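Local coordinates for B-agarase (Agarivorans gilvus, PDB 5Z6P), which probably hydrolyses the beta-1,4 bonds of agarose, as a beta-agarase of glycoside hydrolase family 50, at residues N312-T317 / G724-G729; D519-I524 / G624-V629; S676-A681 / N731-F736. All blocks are in the same frame, centred on the assembly; numbering follows the deposited sequence.

Interaction 1: N312-T317 / G724-G729; sequences NTSTIT and GRSFDG
Asn-312 lays its side-chain amide over one face of the Arg-725 guanidinium, the two planes only 25° from parallel, with ND2 3.3 Å from CZ. Since ND2 and the guanidinium nitrogens are all donors, this is a stacked pair and not a hydrogen bond. Each also has a polar partner of its own: OD1 of Asn-312 bonds to Arg-309, while NH1 of Arg-725 forms a salt bridge with OD2 of Asp-728 at 3.0 Å. The arginine chain bends at chi3 (69°), which swings its flat end under the asparagine although its CB starts out away from the other segment. Further along both segments, two serines meet through their hydroxyls, Ser-314 OG lying 2.9 Å from Ser-726 OG, and the backbone N of Ser-726 donates to Ser-314 O from above the carbonyl plane (3.1 Å). Thr-315 holds OG1 anti to its backbone N (chi1 -169°), and from there the hydroxyl donates to Gly-724 O at 2.7 Å; the same oxygen takes a second bond from a water that in turn accepts from Ile-316 N. Thr-723 also bonds to Thr-315 OG1. The 724-729 loop thus lies against strand 315-325, an edge strand of a three-stranded antiparallel sheet, and Ser-726 also touches Thr-394 on the adjoining strand 388-395.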
loop_
_atom_site.group_PDB
_atom_site.type_symbol
_atom_site.label_atom_id
_atom_site.label_comp_id
_atom_site.label_asym_id
_atom_site.label_seq_id
_atom_site.Cartn_x
_atom_site.Cartn_y
_atom_site.Cartn_z
ATOM N N ASN A 312 -15.040 2.981 1.679
ATOM C CA ASN A 312 -13.945 2.422 2.460
ATOM C C ASN A 312 -13.888 2.961 3.904
ATOM O O ASN A 312 -12.965 2.621 4.642
ATOM C CB ASN A 312 -12.585 2.676 1.765
ATOM C CG ASN A 312 -12.389 1.850 0.485
ATOM O OD1 ASN A 312 -13.250 1.801 -0.381
ATOM N ND2 ASN A 312 -11.232 1.226 0.368
ATOM N N THR A 313 -14.879 3.766 4.304
ATOM C CA THR A 313 -14.922 4.383 5.637
ATOM C C THR A 313 -15.677 3.559 6.721
ATOM O O THR A 313 -15.648 3.884 7.900
ATOM C CB THR A 313 -15.563 5.798 5.556
ATOM O OG1 THR A 313 -16.935 5.704 5.140
ATOM C CG2 THR A 313 -14.813 6.658 4.547
ATOM N N SER A 314 -16.334 2.481 6.333
ATOM C CA SER A 314 -17.099 1.719 7.308
ATOM C C SER A 314 -16.201 0.851 8.190
ATOM O O SER A 314 -15.126 0.433 7.786
ATOM C CB SER A 314 -18.149 0.862 6.608
ATOM O OG SER A 314 -17.586 -0.344 6.143
ATOM N N THR A 315 -16.655 0.624 9.415
ATOM C CA THR A 315 -15.941 -0.163 10.401
ATOM C C THR A 315 -16.920 -1.131 11.112
ATOM O O THR A 315 -18.113 -0.851 11.226
ATOM C CB THR A 315 -15.232 0.772 11.418
ATOM O OG1 THR A 315 -14.328 0.025 12.229
ATOM C CG2 THR A 315 -16.256 1.500 12.309
ATOM N N ILE A 316 -16.420 -2.266 11.582
ATOM C CA ILE A 316 -17.260 -3.264 12.234
ATOM C C ILE A 316 -17.699 -2.793 13.632
ATOM O O ILE A 316 -16.868 -2.381 14.442
ATOM C CB ILE A 316 -16.525 -4.614 12.343
ATOM C CG1 ILE A 316 -16.383 -5.250 10.956
ATOM C CG2 ILE A 316 -17.242 -5.558 13.300
ATOM C CD1 ILE A 316 -17.689 -5.754 10.359
ATOM N N THR A 317 -18.997 -2.844 13.915
ATOM C CA THR A 317 -19.480 -2.410 15.233
ATOM C C THR A 317 -19.378 -3.492 16.290
ATOM O O THR A 317 -19.431 -3.206 17.479
ATOM C CB THR A 317 -20.952 -1.940 15.203
ATOM O OG1 THR A 317 -21.797 -3.024 14.799
ATOM C CG2 THR A 317 -21.134 -0.760 14.271
ATOM N N GLY A 724 -10.408 0.013 12.164
ATOM C CA GLY A 724 -10.221 -0.756 10.947
ATOM C C GLY A 724 -11.361 -0.755 9.943
ATOM O O GLY A 724 -12.542 -0.792 10.309
ATOM N N ARG A 725 -10.981 -0.701 8.667
ATOM C CA ARG A 725 -11.872 -0.959 7.547
ATOM C C ARG A 725 -12.539 -2.296 7.719
ATOM O O ARG A 725 -11.861 -3.280 7.969
ATOM C CB ARG A 725 -11.114 -0.977 6.222
ATOM C CG ARG A 725 -11.029 0.317 5.528
ATOM C CD ARG A 725 -10.608 0.102 4.079
ATOM N NE ARG A 725 -11.666 -0.542 3.325
ATOM C CZ ARG A 725 -11.474 -1.382 2.312
ATOM N NH1 ARG A 725 -10.243 -1.712 1.924
ATOM N NH2 ARG A 725 -12.529 -1.899 1.694
ATOM N N SER A 726 -13.856 -2.330 7.536
ATOM C CA SER A 726 -14.640 -3.556 7.701
ATOM C C SER A 726 -14.102 -4.717 6.894
ATOM O O SER A 726 -13.919 -5.816 7.415
ATOM C CB SER A 726 -16.100 -3.312 7.305
ATOM O OG SER A 726 -16.653 -2.271 8.066
ATOM N N PHE A 727 -13.862 -4.457 5.611
ATOM C CA PHE A 727 -13.375 -5.467 4.675
ATOM C C PHE A 727 -12.094 -6.182 5.134
ATOM O O PHE A 727 -12.067 -7.404 5.191
ATOM C CB PHE A 727 -13.144 -4.828 3.295
ATOM C CG PHE A 727 -12.597 -5.780 2.260
ATOM C CD1 PHE A 727 -13.444 -6.634 1.563
ATOM C CD2 PHE A 727 -11.236 -5.817 1.983
ATOM C CE1 PHE A 727 -12.939 -7.506 0.607
ATOM C CE2 PHE A 727 -10.724 -6.691 1.037
ATOM C CZ PHE A 727 -11.577 -7.536 0.347
ATOM N N ASP A 728 -11.046 -5.427 5.468
ATOM C CA ASP A 728 -9.718 -6.026 5.696
ATOM C C ASP A 728 -8.993 -5.597 6.986
ATOM O O ASP A 728 -7.923 -6.105 7.301
ATOM C CB ASP A 728 -8.817 -5.721 4.501
ATOM C CG ASP A 728 -8.724 -4.235 4.209
ATOM O OD1 ASP A 728 -8.919 -3.425 5.138
ATOM O OD2 ASP A 728 -8.459 -3.871 3.049
ATOM N N GLY A 729 -9.571 -4.653 7.711
ATOM C CA GLY A 729 -9.005 -4.226 8.978
ATOM C C GLY A 729 -7.963 -3.126 8.881
ATOM O O GLY A 729 -7.334 -2.785 9.883
HETATM O O HOH W 1 -13.482 -3.125 11.436
#

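Interaction 2: D519-I524 / G624-V629; sequences DGHYGI and GMNPEV
Glu-628 sends its carboxylate to two neighbouring side chains of the other segment, His-521 and Tyr-522, and its path explains how one residue serves both. The contact joins the end of helix 518-521 and the residue after it to the start of helix 627-634. CB points toward the 519-524 segment from the first turn of that helix. CG stands anti to the carbonyl carbon (chi1 -67°), and a bend at chi2 (83°) then turns the chain so that CD comes 3.6 Å from His-521 NE2 and 3.5 Å from Tyr-522 OH. Beyond CD the two oxygens part company. OE1 accepts from His-521 NE2 at 2.8 Å in a nearly straight bond, 165° at the hydrogen, and lies close to the plane of the imidazole. OE2 accepts a hydrogen bond from Tyr-522 OH at 2.6 Å, near the plane of the phenol ring. Both are approached on their syn sides, yet from well out of the carboxylate plane, which stands steeply to either ring. The two rings themselves overlap, Tyr-522 CZ over the imidazole, so both donors face the same carboxylate. Asn-626 brings CB to 3.3 Å from His-521 NE2, while its OD1 caps the helix by accepting from Val-629 N. Ala-588 of helix 581-609 touches Glu-628 as well. With a donor for each oxygen, the grip fixes the rotation of the buried carboxylate and probably stabilises it in its charged form.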
loop_
_atom_site.group_PDB
_atom_site.type_symbol
_atom_site.label_atom_id
_atom_site.label_comp_id
_atom_site.label_asym_id
_atom_site.label_seq_id
_atom_site.Cartn_x
_atom_site.Cartn_y
_atom_site.Cartn_z
ATOM N N ASP A 519 11.261 -19.401 -7.461
ATOM C CA ASP A 519 9.906 -19.911 -7.324
ATOM C C ASP A 519 8.901 -18.784 -7.164
ATOM O O ASP A 519 7.763 -18.904 -7.593
ATOM C CB ASP A 519 9.799 -20.879 -6.138
ATOM C CG ASP A 519 10.314 -22.271 -6.472
ATOM O OD1 ASP A 519 9.525 -23.100 -6.981
ATOM O OD2 ASP A 519 11.507 -22.542 -6.226
ATOM N N GLY A 520 9.319 -17.696 -6.531
ATOM C CA GLY A 520 8.450 -16.543 -6.385
ATOM C C GLY A 520 8.339 -15.769 -7.688
ATOM O O GLY A 520 7.260 -15.523 -8.193
ATOM N N HIS A 521 9.490 -15.403 -8.227
ATOM C CA HIS A 521 9.586 -14.613 -9.444
ATOM C C HIS A 521 8.819 -15.264 -10.610
ATOM O O HIS A 521 7.963 -14.631 -11.230
ATOM C CB HIS A 521 11.072 -14.421 -9.787
ATOM C CG HIS A 521 11.338 -13.483 -10.925
ATOM N ND1 HIS A 521 12.546 -12.840 -11.077
ATOM C CD2 HIS A 521 10.578 -13.113 -11.984
ATOM C CE1 HIS A 521 12.516 -12.100 -12.171
ATOM N NE2 HIS A 521 11.332 -12.250 -12.739
ATOM N N TYR A 522 9.127 -16.525 -10.884
ATOM C CA TYR A 522 8.565 -17.236 -12.030
ATOM C C TYR A 522 7.500 -18.257 -11.616
ATOM O O TYR A 522 7.197 -19.170 -12.364
ATOM C CB TYR A 522 9.696 -17.917 -12.824
ATOM C CG TYR A 522 10.718 -16.930 -13.334
ATOM C CD1 TYR A 522 10.448 -16.142 -14.440
ATOM C CD2 TYR A 522 11.937 -16.752 -12.686
ATOM C CE1 TYR A 522 11.348 -15.213 -14.889
ATOM C CE2 TYR A 522 12.860 -15.818 -13.147
ATOM C CZ TYR A 522 12.547 -15.057 -14.245
ATOM O OH TYR A 522 13.425 -14.144 -14.730
ATOM N N GLY A 523 6.924 -18.080 -10.427
ATOM C CA GLY A 523 5.847 -18.930 -9.941
ATOM C C GLY A 523 4.714 -19.227 -10.924
ATOM O O GLY A 523 4.236 -20.353 -11.003
ATOM N N ILE A 524 4.291 -18.222 -11.682
ATOM C CA ILE A 524 3.223 -18.409 -12.658
ATOM C C ILE A 524 3.674 -19.337 -13.789
ATOM O O ILE A 524 2.912 -20.168 -14.260
ATOM C CB ILE A 524 2.743 -17.049 -13.246
ATOM C CG1 ILE A 524 2.026 -16.216 -12.181
ATOM C CG2 ILE A 524 1.813 -17.265 -14.419
ATOM C CD1 ILE A 524 1.873 -14.741 -12.573
ATOM N N GLY A 624 4.723 -7.568 -6.698
ATOM C CA GLY A 624 4.032 -8.119 -7.841
ATOM C C GLY A 624 4.537 -7.488 -9.112
ATOM O O GLY A 624 3.759 -6.971 -9.898
ATOM N N MET A 625 5.850 -7.511 -9.295
ATOM C CA MET A 625 6.460 -6.978 -10.501
ATOM C C MET A 625 7.840 -7.543 -10.744
ATOM O O MET A 625 8.511 -8.031 -9.835
ATOM C CB MET A 625 6.515 -5.449 -10.461
ATOM C CG MET A 625 7.386 -4.873 -9.392
ATOM S SD MET A 625 7.539 -3.090 -9.612
ATOM C CE MET A 625 8.953 -2.985 -10.714
ATOM N N ASN A 626 8.244 -7.474 -12.005
ATOM C CA ASN A 626 9.480 -8.074 -12.467
ATOM C C ASN A 626 9.745 -7.606 -13.900
ATOM O O ASN A 626 8.837 -7.084 -14.543
ATOM C CB ASN A 626 9.378 -9.592 -12.371
ATOM C CG ASN A 626 8.105 -10.108 -12.977
ATOM O OD1 ASN A 626 7.897 -9.991 -14.185
ATOM N ND2 ASN A 626 7.236 -10.675 -12.142
ATOM N N PRO A 627 10.993 -7.764 -14.396
ATOM C CA PRO A 627 11.300 -7.231 -15.733
ATOM C C PRO A 627 10.357 -7.775 -16.795
ATOM O O PRO A 627 9.902 -7.039 -17.656
ATOM C CB PRO A 627 12.737 -7.695 -15.979
ATOM C CG PRO A 627 13.320 -7.821 -14.610
ATOM C CD PRO A 627 12.187 -8.313 -13.736
ATOM N N GLU A 628 10.021 -9.051 -16.693
ATOM C CA GLU A 628 9.132 -9.674 -17.670
ATOM C C GLU A 628 7.761 -8.991 -17.797
ATOM O O GLU A 628 7.341 -8.671 -18.902
ATOM C CB GLU A 628 8.963 -11.151 -17.326
ATOM C CG GLU A 628 10.241 -11.965 -17.506
ATOM C CD GLU A 628 11.184 -11.898 -16.314
ATOM O OE1 GLU A 628 10.853 -11.244 -15.299
ATOM O OE2 GLU A 628 12.263 -12.523 -16.393
ATOM N N VAL A 629 7.065 -8.744 -16.683
ATOM C CA VAL A 629 5.724 -8.186 -16.783
ATOM C C VAL A 629 5.771 -6.669 -17.032
ATOM O O VAL A 629 4.856 -6.103 -17.615
ATOM C CB VAL A 629 4.848 -8.532 -15.523
ATOM C CG1 VAL A 629 4.701 -10.063 -15.385
ATOM C CG2 VAL A 629 5.411 -7.924 -14.248
#

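Interaction 3: S676-A681 / N731-F736; sequences SGFFHA and NYNIGF
His-680 and Tyr-732 are brought together by different first torsions: CG of His-680 is anti to its backbone N (chi1 -161°), whereas CG of Tyr-732 is anti to the carbonyl carbon (chi1 -48°). The side chains consequently run side by side in the same direction, with ring centroids 4.3 Å apart and planes inclined at 39°, too oblique for a true stack. Tyr-732 CE1 sits over the centre of the imidazole, while ND1 of that ring is occupied by the backbone N of Gly-682. Asn-731 OD1 approaches His-680 CB, and its ND2 bonds to Tyr-153 O. The other aromatic meeting is a CH-pi contact: Asn-733 CB lies 3.7 Å from the centroid of the Phe-678 ring, over its face, and Asn-731 O comes to the edge of the same ring. Between these two groups the backbones join where Asn-733 N donates to His-680 O at 3.2 Å, in the carbonyl plane, and a water links Phe-679 N to Asn-731 O. The amide of Asn-733 is buried, with OD1 bonded to Gln-689 and Ala-673 and ND2 to Asp-719. Asn-733 is also the centre of an inverse gamma turn, closed by a weak bond from Ile-734 N to Tyr-732 O. One backbone bond and packing of aromatic and amide side chains thus hold two loops that follow neighbouring parallel strands, 664-668 and 709-714, consistent with the (beta/alpha)8-type catalytic domain of such glycoside hydrolases.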
loop_
_atom_site.group_PDB
_atom_site.type_symbol
_atom_site.label_atom_id
_atom_site.label_comp_id
_atom_site.label_asym_id
_atom_site.label_seq_id
_atom_site.Cartn_x
_atom_site.Cartn_y
_atom_site.Cartn_z
ATOM N N SER A 676 -2.104 11.115 16.262
ATOM C CA SER A 676 -3.523 11.467 16.181
ATOM C C SER A 676 -4.372 10.320 16.720
ATOM O O SER A 676 -5.531 10.190 16.385
ATOM C CB SER A 676 -3.937 11.838 14.750
ATOM O OG SER A 676 -3.770 10.762 13.843
ATOM N N GLY A 677 -3.761 9.485 17.552
ATOM C CA GLY A 677 -4.488 8.507 18.333
ATOM C C GLY A 677 -4.763 7.176 17.668
ATOM O O GLY A 677 -5.656 6.467 18.081
ATOM N N PHE A 678 -3.977 6.845 16.650
ATOM C CA PHE A 678 -4.121 5.602 15.904
ATOM C C PHE A 678 -3.286 4.514 16.544
ATOM O O PHE A 678 -2.399 4.797 17.329
ATOM C CB PHE A 678 -3.704 5.814 14.429
ATOM C CG PHE A 678 -4.796 6.366 13.582
ATOM C CD1 PHE A 678 -5.255 7.656 13.779
ATOM C CD2 PHE A 678 -5.396 5.583 12.609
ATOM C CE1 PHE A 678 -6.289 8.158 13.023
ATOM C CE2 PHE A 678 -6.430 6.065 11.847
ATOM C CZ PHE A 678 -6.886 7.361 12.047
ATOM N N PHE A 679 -3.575 3.268 16.215
ATOM C CA PHE A 679 -2.785 2.156 16.698
ATOM C C PHE A 679 -1.749 1.672 15.679
ATOM O O PHE A 679 -0.925 0.832 15.989
ATOM C CB PHE A 679 -3.693 0.988 17.087
ATOM C CG PHE A 679 -4.730 1.341 18.118
ATOM C CD1 PHE A 679 -4.362 1.587 19.434
ATOM C CD2 PHE A 679 -6.072 1.408 17.779
ATOM C CE1 PHE A 679 -5.317 1.909 20.397
ATOM C CE2 PHE A 679 -7.036 1.721 18.741
ATOM C CZ PHE A 679 -6.652 1.982 20.049
ATOM N N HIS A 680 -1.826 2.182 14.459
ATOM C CA HIS A 680 -0.996 1.729 13.341
ATOM C C HIS A 680 -0.691 2.953 12.487
ATOM O O HIS A 680 -1.610 3.633 12.081
ATOM C CB HIS A 680 -1.739 0.648 12.529
ATOM C CG HIS A 680 -0.859 -0.199 11.657
ATOM N ND1 HIS A 680 0.046 0.327 10.757
ATOM C CD2 HIS A 680 -0.777 -1.542 11.528
ATOM C CE1 HIS A 680 0.652 -0.658 10.121
ATOM N NE2 HIS A 680 0.178 -1.803 10.578
ATOM N N ALA A 681 0.585 3.259 12.244
ATOM C CA ALA A 681 0.946 4.420 11.426
ATOM C C ALA A 681 1.105 4.075 9.936
ATOM O O ALA A 681 1.452 4.929 9.127
ATOM C CB ALA A 681 2.228 5.063 11.937
ATOM N N ASN A 731 -6.145 0.092 9.201
ATOM C CA ASN A 731 -6.389 0.983 10.341
ATOM C C ASN A 731 -5.302 2.027 10.550
ATOM O O ASN A 731 -4.889 2.292 11.682
ATOM C CB ASN A 731 -6.558 0.144 11.622
ATOM C CG ASN A 731 -5.350 -0.721 11.919
ATOM O OD1 ASN A 731 -4.504 -0.937 11.055
ATOM N ND2 ASN A 731 -5.258 -1.212 13.145
ATOM N N TYR A 732 -4.866 2.635 9.449
ATOM C CA TYR A 732 -3.693 3.487 9.434
ATOM C C TYR A 732 -4.046 4.953 9.494
ATOM O O TYR A 732 -5.013 5.388 8.884
ATOM C CB TYR A 732 -2.864 3.267 8.153
ATOM C CG TYR A 732 -2.567 1.842 7.765
ATOM C CD1 TYR A 732 -2.502 0.837 8.719
ATOM C CD2 TYR A 732 -2.331 1.506 6.440
ATOM C CE1 TYR A 732 -2.218 -0.460 8.362
ATOM C CE2 TYR A 732 -2.038 0.205 6.065
ATOM C CZ TYR A 732 -1.980 -0.772 7.039
ATOM O OH TYR A 732 -1.700 -2.067 6.714
ATOM N N ASN A 733 -3.213 5.724 10.180
ATOM C CA ASN A 733 -3.295 7.174 10.088
ATOM C C ASN A 733 -2.700 7.662 8.773
ATOM O O ASN A 733 -1.600 8.162 8.763
ATOM C CB ASN A 733 -2.582 7.834 11.293
ATOM C CG ASN A 733 -2.397 9.332 11.127
ATOM O OD1 ASN A 733 -1.333 9.866 11.423
ATOM N ND2 ASN A 733 -3.419 10.006 10.624
ATOM N N ILE A 734 -3.435 7.531 7.670
ATOM C CA ILE A 734 -2.890 7.906 6.359
ATOM C C ILE A 734 -3.688 8.955 5.598
ATOM O O ILE A 734 -3.343 9.313 4.487
ATOM C CB ILE A 734 -2.750 6.671 5.447
ATOM C CG1 ILE A 734 -4.101 5.944 5.314
ATOM C CG2 ILE A 734 -1.661 5.775 5.977
ATOM C CD1 ILE A 734 -4.169 4.979 4.151
ATOM N N GLY A 735 -4.748 9.468 6.198
ATOM C CA GLY A 735 -5.581 10.402 5.489
ATOM C C GLY A 735 -5.023 11.809 5.354
ATOM O O GLY A 735 -4.185 12.251 6.141
ATOM N N PHE A 736 -5.510 12.505 4.340
ATOM C CA PHE A 736 -5.406 13.956 4.286
ATOM C C PHE A 736 -6.405 14.608 5.233
ATOM O O PHE A 736 -6.142 15.686 5.762
ATOM C CB PHE A 736 -5.614 14.468 2.866
ATOM C CG PHE A 736 -4.336 14.845 2.193
ATOM C CD1 PHE A 736 -3.397 13.877 1.886
ATOM C CD2 PHE A 736 -4.053 16.174 1.904
ATOM C CE1 PHE A 736 -2.202 14.222 1.287
ATOM C CE2 PHE A 736 -2.865 16.529 1.309
ATOM C CZ PHE A 736 -1.935 15.554 0.998
HETATM O O HOH W 2 -5.532 2.477 14.443
#

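How the interactions relate
From the N terminus, interaction 1 opens first, at 312-317, and its loop closes only at 724-729, some 400 residues later. Within that span interaction 2 opens and closes, bringing 519-524 to 624-629 across a largely helical region. Interaction 3 begins at 676-681, still before interaction 1 has closed, and ends at 731-736 beyond it, so these two cross. They also touch, Gly-724 CA lying 3.8 Å from Asn-731 CB: one long loop after strand 709-714 meets first the edge of the three-stranded sheet and then the loop after strand 664-668. Interaction 2 stands apart, about 31 Å from interaction 1 between centres and across the chain's centre from both, tying helices 518-521 and 523-530 to helix 627-634.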